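PDB 7D3U: monovalent Na+/H+ antiporter subunit A from Dietzia sp. DQ12-45-1b, which probably exchanges sodium ions for protons across the cell membrane, as the large antiporter-like subunit of the six-chain Mrp complex. Local coordinates for residues Ile79-Gly84 with Tyr236-Ala240; Trp30-Leu36 with Gly84-Ala89; Ala73-Thr77 with Leu116-Leu120. All blocks are in the same frame, centred on the assembly; numbering follows the deposited sequence.

Overall arrangement
All three contacts use helix 71-94 and lie on the same side of the chain's centre. Going along that helix from its N-terminal end, contact 3 joins it to helix 102-119, contact 1 to helix 231-240, and contact 2 to helix 29-45. Contact 1 lies in the middle, its centre about 11 Å from the centres of the other two, which are about 17 Å apart. Contacts 1 and 2 share Gly84, and Leu81 touches both Leu36 and Leu116, joining contact 1 to its two neighbours. The segments interleave along the chain, so helix 71-94 ties both the early helix 29-45 and the later helices into one transmembrane bundle.

Contact 1. Residues Ile79-Gly84 with Tyr236-Ala240; sequences IVLGIG and YLHAA. With LMT (dodecyl-beta-D-maltoside), chain Z.
The Tyr236 hydroxyl bonds to a main-chain carbonyl that already serves its own helix. Tyr236 OH donates to Val80 O at 3.3 Å, while Gly84 N gives that same oxygen its regular helical bond. The second donor comes from above: the C=O...donor angle is 116°, and the hydroxyl stands 62° out of the carbonyl plane. Tyr236 reaches this point because CG lies anti to the backbone N (chi1 -156°), which carries the phenol across to helix 71-94.

Around the bond the packing is apolar. Val80 crosses Tyr236 at about a right angle, CG1 beside the phenol end, and its other branch, CG2, rests 4.0 Å from Ala240 CB. Ile83 CG2 lies at the edge of the ring, near its plane, 4.0 Å from Tyr236 CD1, and also meets Ala239 CB at 3.7 Å. Gly84 brings its bare backbone to the ring, N 3.6 Å from Tyr236 CE1. With a phenylalanine in place of Tyr236 the ring could still pack, but the Val80 carbonyl would probably lose its second donor and the ring end its polar tie to helix 71-94.

Helices 231-240 and 243-252 together cover one predicted transmembrane span, consistent with the interrupted helix known from antiporter-like subunits of complex I. Helix 312-341 borders the same contact through Ser330, which touches Ile83 and Ala239, and His325, hydrogen-bonded to His238 O. A polar hydroxyl buried among aliphatic groups thus finds its acceptor in the backbone, which probably fixes where the ring sits against helix 71-94.

Contact 2. Residues Trp30-Leu36 with Gly84-Ala89; sequences WPLAAML and GAVVMA. With LMT (dodecyl-beta-D-maltoside), chain X; LMT (dodecyl-beta-D-maltoside), chain Y.
Ala85 and Ala89, four residues apart in a small-xxx-small pattern, let helix 71-94 pack closely against Ala33 of helix 29-45. The axes of the two short segments pass 7.6 Å apart and run antiparallel at 168°, with Ala33 CA only 4.0 Å from Ala85 CA. Each methyl lies close to a carbonyl oxygen of the other helix: Ala33 CB by Ala85 O, and Ala85 CB by Ala33 O. Ala33 CB also meets the methyl of Ala89 and, at 3.8 Å, Met88 CB.

Helices 29-45 and 71-94 are consecutive, and the chain between them makes the antiparallel strand pair 52-56 and 63-68. Beside the alanines, larger side chains fill in. Met88 CG, anti to the carbonyl carbon (chi1 -65°), sits 4.2 Å from Leu32 CB, and the bend at chi2 brings CE to 4.5 Å from Leu36 CD2. One turn further on, Leu36 has CG anti to the backbone N (chi1 -158°), and its CD2 rests 4.0 Å from Gly84 C. Helix 102-119 covers this flank, Tyr105 touching Leu32 and Met108 touching Met88.

At the other flank the Trp30 indole is sandwiched. Ala89 O lies over one face, and a detergent tail covers the opposite one, its C5 4.0 Å above the ring centre. A second dodecyl chain runs at the indole edge beside Trp30 CZ3, which also meets Ala89 CB at 3.5 Å. Pro458 of helix 457-471 touches Ala89 too.

Contact 3. Residues Ala73-Thr77 with Leu116-Leu120; sequences ARVFT and LGLVL. With LMT (dodecyl-beta-D-maltoside), chain C.
Thr77 and Val119 form the tight part of this contact, methyl against methyl: Thr77 CG2 lies 3.5 Å from Val119 CG2. The same threonine methyl meets Leu120 CD2 at 3.6 Å, the two side chains crossing at about a right angle, while Leu116 CD1 comes up to Thr77 CB at 3.5 Å. Three aliphatic side chains therefore gather round one small residue. The chi1 of Thr77 (80°) makes this possible: OG1 sits between the backbone N and the carbonyl carbon and turns back along its own helix, where it makes a weak hydrogen bond of 3.5 Å to Ala73 O, and CG2 is left to meet the hydrophobic partners. Ala73 belongs to the close part as well, its CB 3.3 Å from Val119 O and 4.0 Å from Leu120 CD2.

The looser side is that of Phe76 and Arg74. Phe76 contributes mainly its CB, 3.7 Å from Val119 CG1, because its ring turns off toward Tyr248. No hydrogen bond joins the two segments. Arg74, partly exposed, points away from the contact altogether, and its guanidinium bonds to Trp44 O and makes a cation-pi contact with the Trp44 ring.

The two helices run antiparallel, Ala73 opposite Val119 and Thr77 opposite Leu116, with Leu120 the first residue to leave helical geometry. Helix 29-45 closes one flank, where Ile43 touches both Thr77 and Leu116. On helix 243-252, Tyr248 meets Phe76 and Val119, and Leu118 packs into helix 124-142.

Contact 1. Residues Ile79-Gly84 with Tyr236-Ala240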
loop_
_atom_site.group_PDB
_atom_site.type_symbol
_atom_site.label_atom_id
_atom_site.label_comp_id
_atom_site.label_asym_id
_atom_site.label_seq_id
_atom_site.Cartn_x
_atom_site.Cartn_y
_atom_site.Cartn_z
ATOM N N ILE B 79 -47.672 -12.947 -15.572
ATOM C CA ILE B 79 -48.007 -12.950 -14.151
ATOM C C ILE B 79 -47.191 -11.918 -13.383
ATOM O O ILE B 79 -47.548 -11.564 -12.255
ATOM C CB ILE B 79 -47.816 -14.353 -13.544
ATOM C CG1 ILE B 79 -48.552 -14.465 -12.213
ATOM C CG2 ILE B 79 -46.354 -14.630 -13.286
ATOM C CD1 ILE B 79 -49.956 -13.911 -12.248
ATOM N N VAL B 80 -46.103 -11.420 -13.963
ATOM C CA VAL B 80 -45.335 -10.349 -13.336
ATOM C C VAL B 80 -45.883 -8.982 -13.715
ATOM O O VAL B 80 -46.174 -8.156 -12.848
ATOM C CB VAL B 80 -43.844 -10.479 -13.711
ATOM C CG1 VAL B 80 -43.128 -9.165 -13.483
ATOM C CG2 VAL B 80 -43.196 -11.582 -12.903
ATOM N N LEU B 81 -46.044 -8.725 -15.016
ATOM C CA LEU B 81 -46.459 -7.404 -15.466
ATOM C C LEU B 81 -47.910 -7.105 -15.116
ATOM O O LEU B 81 -48.241 -5.952 -14.832
ATOM C CB LEU B 81 -46.240 -7.268 -16.971
ATOM C CG LEU B 81 -44.782 -7.213 -17.426
ATOM C CD1 LEU B 81 -44.699 -7.007 -18.924
ATOM C CD2 LEU B 81 -44.040 -6.114 -16.693
ATOM N N GLY B 82 -48.790 -8.109 -15.113
ATOM C CA GLY B 82 -50.166 -7.855 -14.726
ATOM C C GLY B 82 -50.296 -7.488 -13.261
ATOM O O GLY B 82 -51.021 -6.552 -12.906
ATOM N N ILE B 83 -49.589 -8.211 -12.391
ATOM C CA ILE B 83 -49.603 -7.867 -10.975
ATOM C C ILE B 83 -48.931 -6.521 -10.748
ATOM O O ILE B 83 -49.370 -5.733 -9.906
ATOM C CB ILE B 83 -48.948 -8.981 -10.141
ATOM C CG1 ILE B 83 -49.695 -10.296 -10.345
ATOM C CG2 ILE B 83 -48.944 -8.611 -8.673
ATOM C CD1 ILE B 83 -51.164 -10.210 -10.024
ATOM N N GLY B 84 -47.881 -6.217 -11.514
ATOM C CA GLY B 84 -47.266 -4.904 -11.408
ATOM C C GLY B 84 -48.211 -3.787 -11.806
ATOM O O GLY B 84 -48.277 -2.750 -11.144
ATOM N N TYR B 236 -46.372 -6.750 -4.255
ATOM C CA TYR B 236 -45.581 -7.121 -5.422
ATOM C C TYR B 236 -44.535 -8.170 -5.066
ATOM O O TYR B 236 -44.430 -9.206 -5.732
ATOM C CB TYR B 236 -44.918 -5.887 -6.027
ATOM C CG TYR B 236 -44.578 -6.053 -7.487
ATOM C CD1 TYR B 236 -45.280 -6.947 -8.281
ATOM C CD2 TYR B 236 -43.551 -5.327 -8.068
ATOM C CE1 TYR B 236 -44.975 -7.104 -9.615
ATOM C CE2 TYR B 236 -43.238 -5.480 -9.402
ATOM C CZ TYR B 236 -43.953 -6.370 -10.169
ATOM O OH TYR B 236 -43.646 -6.528 -11.500
ATOM N N LEU B 237 -43.763 -7.927 -4.004
ATOM C CA LEU B 237 -42.685 -8.827 -3.619
ATOM C C LEU B 237 -43.200 -10.211 -3.257
ATOM O O LEU B 237 -42.465 -11.195 -3.382
ATOM C CB LEU B 237 -41.920 -8.217 -2.445
ATOM C CG LEU B 237 -40.509 -8.692 -2.119
ATOM C CD1 LEU B 237 -39.699 -7.526 -1.590
ATOM C CD2 LEU B 237 -40.546 -9.810 -1.099
ATOM N N HIS B 238 -44.448 -10.311 -2.809
ATOM C CA HIS B 238 -45.016 -11.596 -2.425
ATOM C C HIS B 238 -45.842 -12.245 -3.523
ATOM O O HIS B 238 -45.900 -13.475 -3.586
ATOM C CB HIS B 238 -45.883 -11.441 -1.173
ATOM C CG HIS B 238 -45.097 -11.205 0.079
ATOM N ND1 HIS B 238 -44.012 -10.358 0.127
ATOM C CD2 HIS B 238 -45.240 -11.706 1.328
ATOM C CE1 HIS B 238 -43.522 -10.345 1.353
ATOM N NE2 HIS B 238 -44.248 -11.155 2.101
ATOM N N ALA B 239 -46.497 -11.463 -4.381
ATOM C CA ALA B 239 -47.269 -12.074 -5.462
ATOM C C ALA B 239 -46.342 -12.577 -6.562
ATOM O O ALA B 239 -46.219 -13.786 -6.775
ATOM C CB ALA B 239 -48.284 -11.076 -6.021
ATOM N N ALA B 240 -45.687 -11.661 -7.278
ATOM C CA ALA B 240 -44.574 -12.042 -8.150
ATOM C C ALA B 240 -43.663 -10.827 -8.336
ATOM O O ALA B 240 -43.857 -10.036 -9.259
ATOM C CB ALA B 240 -45.078 -12.565 -9.486
HETATM C C1B LMT Z . -57.753 -19.752 -27.725
HETATM C C2B LMT Z . -58.337 -18.948 -28.899
HETATM C C3B LMT Z . -59.878 -18.998 -28.883
HETATM C C4B LMT Z . -60.419 -18.823 -27.446
HETATM C C5B LMT Z . -59.807 -19.929 -26.564
HETATM C C6B LMT Z . -60.887 -20.931 -26.170
HETATM O O1B LMT Z . -57.256 -18.861 -26.778
HETATM O O2B LMT Z . -57.898 -17.658 -28.758
HETATM O O3B LMT Z . -60.355 -20.131 -29.487
HETATM O "O4'" LMT Z . -60.071 -17.591 -26.938
HETATM O O5B LMT Z . -58.719 -20.592 -27.167
HETATM O O6B LMT Z . -60.373 -21.861 -25.304
HETATM C "C1'" LMT Z . -54.221 -18.265 -24.123
HETATM C "C2'" LMT Z . -53.789 -19.101 -25.338
HETATM C "C3'" LMT Z . -54.892 -19.081 -26.433
HETATM C "C4'" LMT Z . -56.299 -19.328 -25.851
HETATM C "C5'" LMT Z . -56.419 -18.426 -24.604
HETATM C "C6'" LMT Z . -57.773 -18.440 -23.955
HETATM O "O1'" LMT Z . -53.334 -18.398 -23.096
HETATM O "O2'" LMT Z . -52.651 -18.542 -25.857
HETATM O "O3'" LMT Z . -54.615 -20.012 -27.390
HETATM O "O5'" LMT Z . -55.452 -18.768 -23.662
HETATM O "O6'" LMT Z . -58.051 -19.756 -23.705
HETATM C C1 LMT Z . -53.524 -17.462 -22.059
HETATM C C2 LMT Z . -52.181 -16.827 -21.815
HETATM C C3 LMT Z . -52.061 -16.085 -20.524
HETATM C C4 LMT Z . -52.409 -17.048 -19.423
HETATM C C5 LMT Z . -52.902 -16.314 -18.227
HETATM C C6 LMT Z . -51.805 -15.621 -17.493
HETATM C C7 LMT Z . -52.233 -15.380 -16.077
HETATM C C8 LMT Z . -51.996 -13.953 -15.734
HETATM C C9 LMT Z . -52.746 -13.483 -14.531
HETATM C C10 LMT Z . -52.361 -12.050 -14.291
HETATM C C11 LMT Z . -53.565 -11.182 -14.117
HETATM C C12 LMT Z . -53.197 -9.811 -13.660
#

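Contact 2. Residues Trp30-Leu36 with Gly84-Ala89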
loop_
_atom_site.group_PDB
_atom_site.type_symbol
_atom_site.label_atom_id
_atom_site.label_comp_id
_atom_site.label_asym_id
_atom_site.label_seq_id
_atom_site.Cartn_x
_atom_site.Cartn_y
_atom_site.Cartn_z
ATOM N N TRP B 30 -51.266 5.717 -12.383
ATOM C CA TRP B 30 -52.282 5.413 -13.382
ATOM C C TRP B 30 -51.664 5.211 -14.764
ATOM O O TRP B 30 -52.002 4.230 -15.437
ATOM C CB TRP B 30 -53.353 6.507 -13.425
ATOM C CG TRP B 30 -54.318 6.462 -12.283
ATOM C CD1 TRP B 30 -54.634 7.485 -11.441
ATOM C CD2 TRP B 30 -55.100 5.339 -11.861
ATOM N NE1 TRP B 30 -55.561 7.070 -10.519
ATOM C CE2 TRP B 30 -55.866 5.757 -10.757
ATOM C CE3 TRP B 30 -55.229 4.023 -12.310
ATOM C CZ2 TRP B 30 -56.741 4.906 -10.092
ATOM C CZ3 TRP B 30 -56.099 3.181 -11.649
ATOM C CH2 TRP B 30 -56.842 3.624 -10.552
ATOM N N PRO B 31 -50.777 6.096 -15.243
ATOM C CA PRO B 31 -50.114 5.799 -16.523
ATOM C C PRO B 31 -49.284 4.532 -16.475
ATOM O O PRO B 31 -49.388 3.694 -17.379
ATOM C CB PRO B 31 -49.252 7.045 -16.763
ATOM C CG PRO B 31 -49.935 8.113 -16.020
ATOM C CD PRO B 31 -50.429 7.449 -14.777
ATOM N N LEU B 32 -48.468 4.364 -15.431
ATOM C CA LEU B 32 -47.633 3.172 -15.325
ATOM C C LEU B 32 -48.476 1.903 -15.319
ATOM O O LEU B 32 -48.130 0.920 -15.982
ATOM C CB LEU B 32 -46.766 3.252 -14.070
ATOM C CG LEU B 32 -45.868 4.487 -14.000
ATOM C CD1 LEU B 32 -45.108 4.533 -12.691
ATOM C CD2 LEU B 32 -44.910 4.511 -15.173
ATOM N N ALA B 33 -49.592 1.909 -14.587
ATOM C CA ALA B 33 -50.498 0.766 -14.618
ATOM C C ALA B 33 -50.983 0.487 -16.033
ATOM O O ALA B 33 -51.127 -0.673 -16.431
ATOM C CB ALA B 33 -51.683 1.005 -13.686
ATOM N N ALA B 34 -51.240 1.538 -16.806
ATOM C CA ALA B 34 -51.631 1.400 -18.200
ATOM C C ALA B 34 -50.441 1.404 -19.147
ATOM O O ALA B 34 -50.635 1.346 -20.364
ATOM C CB ALA B 34 -52.603 2.516 -18.590
ATOM N N MET B 35 -49.221 1.480 -18.620
ATOM C CA MET B 35 -48.011 1.393 -19.425
ATOM C C MET B 35 -47.187 0.157 -19.120
ATOM O O MET B 35 -46.521 -0.364 -20.015
ATOM C CB MET B 35 -47.140 2.637 -19.212
ATOM C CG MET B 35 -46.092 2.871 -20.278
ATOM S SD MET B 35 -44.957 4.189 -19.806
ATOM C CE MET B 35 -46.094 5.371 -19.090
ATOM N N LEU B 36 -47.224 -0.322 -17.879
ATOM C CA LEU B 36 -46.581 -1.569 -17.501
ATOM C C LEU B 36 -47.463 -2.779 -17.758
ATOM O O LEU B 36 -46.946 -3.897 -17.855
ATOM C CB LEU B 36 -46.204 -1.531 -16.020
ATOM C CG LEU B 36 -45.106 -2.461 -15.524
ATOM C CD1 LEU B 36 -43.761 -2.036 -16.079
ATOM C CD2 LEU B 36 -45.100 -2.440 -14.011
ATOM N N GLY B 84 -47.881 -6.217 -11.514
ATOM C CA GLY B 84 -47.266 -4.904 -11.408
ATOM C C GLY B 84 -48.211 -3.787 -11.806
ATOM O O GLY B 84 -48.277 -2.750 -11.144
ATOM N N ALA B 85 -48.970 -3.991 -12.883
ATOM C CA ALA B 85 -49.932 -2.988 -13.317
ATOM C C ALA B 85 -51.041 -2.806 -12.291
ATOM O O ALA B 85 -51.424 -1.672 -11.979
ATOM C CB ALA B 85 -50.519 -3.375 -14.672
ATOM N N VAL B 86 -51.576 -3.907 -11.760
ATOM C CA VAL B 86 -52.647 -3.768 -10.780
ATOM C C VAL B 86 -52.116 -3.146 -9.494
ATOM O O VAL B 86 -52.829 -2.390 -8.822
ATOM C CB VAL B 86 -53.338 -5.123 -10.535
ATOM C CG1 VAL B 86 -54.373 -5.027 -9.430
ATOM C CG2 VAL B 86 -53.967 -5.629 -11.816
ATOM N N VAL B 87 -50.846 -3.388 -9.161
ATOM C CA VAL B 87 -50.279 -2.783 -7.964
ATOM C C VAL B 87 -50.028 -1.300 -8.186
ATOM O O VAL B 87 -50.176 -0.499 -7.262
ATOM C CB VAL B 87 -49.002 -3.532 -7.544
ATOM C CG1 VAL B 87 -48.139 -2.667 -6.654
ATOM C CG2 VAL B 87 -49.365 -4.812 -6.822
ATOM N N MET B 88 -49.678 -0.897 -9.409
ATOM C CA MET B 88 -49.575 0.531 -9.697
ATOM C C MET B 88 -50.939 1.203 -9.618
ATOM O O MET B 88 -51.068 2.304 -9.069
ATOM C CB MET B 88 -48.959 0.753 -11.076
ATOM C CG MET B 88 -47.531 0.287 -11.192
ATOM S SD MET B 88 -46.529 0.768 -9.786
ATOM C CE MET B 88 -45.086 -0.225 -10.116
ATOM N N ALA B 89 -51.968 0.552 -10.165
ATOM C CA ALA B 89 -53.315 1.105 -10.091
ATOM C C ALA B 89 -53.799 1.208 -8.651
ATOM O O ALA B 89 -54.573 2.112 -8.320
ATOM C CB ALA B 89 -54.276 0.254 -10.916
HETATM C C1 LMT X . -55.483 -2.673 -14.278
HETATM C C2 LMT X . -56.250 -1.540 -13.806
HETATM C C3 LMT X . -57.226 -1.475 -12.838
HETATM C C4 LMT X . -58.279 -0.504 -12.680
HETATM C C5 LMT X . -58.317 0.789 -12.178
HETATM C C6 LMT X . -59.577 0.835 -12.099
HETATM C C7 LMT X . -59.515 2.137 -11.915
HETATM C C8 LMT X . -60.430 3.102 -12.293
HETATM C C9 LMT X . -61.628 3.461 -11.590
HETATM C C10 LMT X . -62.230 4.818 -11.147
HETATM C C11 LMT X . -63.691 5.110 -11.549
HETATM C C12 LMT X . -64.508 6.195 -10.909
HETATM C C1 LMT Y . -55.842 2.851 -16.002
HETATM C C2 LMT Y . -57.074 3.698 -15.897
HETATM C C3 LMT Y . -56.872 5.113 -15.468
HETATM C C4 LMT Y . -58.180 5.606 -14.908
HETATM C C5 LMT Y . -57.977 6.897 -14.191
HETATM C C6 LMT Y . -59.041 7.150 -13.175
HETATM C C7 LMT Y . -58.661 8.326 -12.323
HETATM C C8 LMT Y . -59.873 8.815 -11.611
HETATM C C9 LMT Y . -59.643 10.024 -10.761
HETATM C C10 LMT Y . -59.335 11.170 -11.682
HETATM C C11 LMT Y . -59.483 12.488 -10.993
HETATM C C12 LMT Y . -58.371 12.740 -10.033
#

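Contact 3. Residues Ala73-Thr77 with Leu116-Leu120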
loop_
_atom_site.group_PDB
_atom_site.type_symbol
_atom_site.label_atom_id
_atom_site.label_comp_id
_atom_site.label_asym_id
_atom_site.label_seq_id
_atom_site.Cartn_x
_atom_site.Cartn_y
_atom_site.Cartn_z
ATOM N N ALA B 73 -41.815 -18.595 -19.883
ATOM C CA ALA B 73 -41.668 -17.149 -19.820
ATOM C C ALA B 73 -42.935 -16.444 -20.282
ATOM O O ALA B 73 -43.313 -15.425 -19.708
ATOM C CB ALA B 73 -40.471 -16.702 -20.655
ATOM N N ARG B 74 -43.620 -16.973 -21.296
ATOM C CA ARG B 74 -44.836 -16.306 -21.753
ATOM C C ARG B 74 -45.891 -16.254 -20.657
ATOM O O ARG B 74 -46.760 -15.376 -20.676
ATOM C CB ARG B 74 -45.400 -16.995 -22.991
ATOM C CG ARG B 74 -46.312 -16.096 -23.801
ATOM C CD ARG B 74 -47.074 -16.857 -24.864
ATOM N NE ARG B 74 -47.583 -15.957 -25.892
ATOM C CZ ARG B 74 -48.487 -16.295 -26.803
ATOM N NH1 ARG B 74 -48.889 -15.407 -27.700
ATOM N NH2 ARG B 74 -48.990 -17.521 -26.817
ATOM N N VAL B 75 -45.832 -17.178 -19.698
ATOM C CA VAL B 75 -46.751 -17.129 -18.567
ATOM C C VAL B 75 -46.194 -16.246 -17.454
ATOM O O VAL B 75 -46.936 -15.490 -16.816
ATOM C CB VAL B 75 -47.051 -18.555 -18.070
ATOM C CG1 VAL B 75 -47.787 -18.516 -16.746
ATOM C CG2 VAL B 75 -47.860 -19.309 -19.104
ATOM N N PHE B 76 -44.882 -16.306 -17.214
ATOM C CA PHE B 76 -44.330 -15.581 -16.075
ATOM C C PHE B 76 -44.202 -14.080 -16.325
ATOM O O PHE B 76 -44.421 -13.292 -15.399
ATOM C CB PHE B 76 -42.985 -16.176 -15.670
ATOM C CG PHE B 76 -43.086 -17.160 -14.542
ATOM C CD1 PHE B 76 -43.594 -18.427 -14.759
ATOM C CD2 PHE B 76 -42.696 -16.813 -13.263
ATOM C CE1 PHE B 76 -43.697 -19.333 -13.725
ATOM C CE2 PHE B 76 -42.797 -17.715 -12.226
ATOM C CZ PHE B 76 -43.298 -18.976 -12.458
ATOM N N THR B 77 -43.861 -13.653 -17.543
ATOM C CA THR B 77 -43.913 -12.224 -17.845
ATOM C C THR B 77 -45.316 -11.678 -17.650
ATOM O O THR B 77 -45.490 -10.560 -17.155
ATOM C CB THR B 77 -43.445 -11.931 -19.271
ATOM O OG1 THR B 77 -44.504 -12.210 -20.196
ATOM C CG2 THR B 77 -42.202 -12.710 -19.631
ATOM N N LEU B 116 -38.885 -8.877 -15.554
ATOM C CA LEU B 116 -39.037 -9.179 -16.971
ATOM C C LEU B 116 -37.725 -9.664 -17.568
ATOM O O LEU B 116 -37.702 -10.635 -18.328
ATOM C CB LEU B 116 -39.540 -7.943 -17.715
ATOM C CG LEU B 116 -40.103 -8.180 -19.110
ATOM C CD1 LEU B 116 -41.174 -9.231 -19.042
ATOM C CD2 LEU B 116 -40.662 -6.898 -19.685
ATOM N N GLY B 117 -36.621 -9.000 -17.226
ATOM C CA GLY B 117 -35.323 -9.459 -17.686
ATOM C C GLY B 117 -34.957 -10.830 -17.160
ATOM O O GLY B 117 -34.272 -11.597 -17.842
ATOM N N LEU B 118 -35.403 -11.159 -15.948
ATOM C CA LEU B 118 -35.087 -12.466 -15.382
ATOM C C LEU B 118 -35.874 -13.574 -16.066
ATOM O O LEU B 118 -35.312 -14.617 -16.411
ATOM C CB LEU B 118 -35.355 -12.462 -13.879
ATOM C CG LEU B 118 -35.252 -13.801 -13.154
ATOM C CD1 LEU B 118 -33.917 -14.458 -13.426
ATOM C CD2 LEU B 118 -35.434 -13.587 -11.674
ATOM N N VAL B 119 -37.177 -13.371 -16.273
ATOM C CA VAL B 119 -37.972 -14.421 -16.902
ATOM C C VAL B 119 -37.696 -14.488 -18.397
ATOM O O VAL B 119 -37.817 -15.555 -19.010
ATOM C CB VAL B 119 -39.469 -14.214 -16.611
ATOM C CG1 VAL B 119 -39.755 -14.457 -15.142
ATOM C CG2 VAL B 119 -39.895 -12.823 -17.005
ATOM N N LEU B 120 -37.330 -13.369 -19.011
ATOM C CA LEU B 120 -36.936 -13.330 -20.420
ATOM C C LEU B 120 -35.429 -13.470 -20.575
ATOM O O LEU B 120 -34.782 -12.637 -21.205
ATOM C CB LEU B 120 -37.424 -12.042 -21.065
ATOM C CG LEU B 120 -38.928 -11.904 -21.255
ATOM C CD1 LEU B 120 -39.237 -10.645 -22.030
ATOM C CD2 LEU B 120 -39.456 -13.119 -21.977
HETATM C C1B LMT C . -20.144 -1.521 -28.126
HETATM C C2B LMT C . -18.750 -1.850 -28.717
HETATM C C3B LMT C . -17.610 -1.675 -27.684
HETATM C C4B LMT C . -18.031 -0.876 -26.421
HETATM C C5B LMT C . -19.069 0.205 -26.798
HETATM C C6B LMT C . -18.383 1.389 -27.484
HETATM O O1B LMT C . -20.548 -2.537 -27.241
HETATM O O2B LMT C . -18.784 -3.142 -29.171
HETATM O O3B LMT C . -16.477 -1.165 -28.271
HETATM O "O4'" LMT C . -18.553 -1.710 -25.453
HETATM O O5B LMT C . -20.196 -0.240 -27.545
HETATM O O6B LMT C . -18.712 2.558 -26.847
HETATM C "C1'" LMT C . -24.672 -3.118 -27.775
HETATM C "C2'" LMT C . -24.177 -1.684 -27.464
HETATM C "C3'" LMT C . -22.760 -1.672 -26.820
HETATM C "C4'" LMT C . -21.920 -2.917 -27.168
HETATM C "C5'" LMT C . -22.414 -3.426 -28.548
HETATM C "C6'" LMT C . -21.560 -4.501 -29.169
HETATM O "O1'" LMT C . -24.946 -3.782 -26.613
HETATM O "O2'" LMT C . -24.173 -0.937 -28.626
HETATM O "O3'" LMT C . -22.855 -1.555 -25.463
HETATM O "O5'" LMT C . -23.731 -3.922 -28.493
HETATM O "O6'" LMT C . -20.607 -4.816 -28.237
HETATM C C1 LMT C . -26.179 -3.446 -26.025
HETATM C C2 LMT C . -25.943 -3.556 -24.551
HETATM C C3 LMT C . -26.665 -4.655 -23.850
HETATM C C4 LMT C . -27.198 -4.097 -22.559
HETATM C C5 LMT C . -26.254 -4.389 -21.446
HETATM C C6 LMT C . -26.954 -4.517 -20.136
HETATM C C7 LMT C . -27.957 -5.628 -20.202
HETATM C C8 LMT C . -28.467 -5.892 -18.832
HETATM C C9 LMT C . -29.724 -6.692 -18.790
HETATM C C10 LMT C . -30.281 -6.560 -17.403
HETATM C C11 LMT C . -31.699 -7.021 -17.337
HETATM C C12 LMT C . -31.833 -8.438 -17.767
#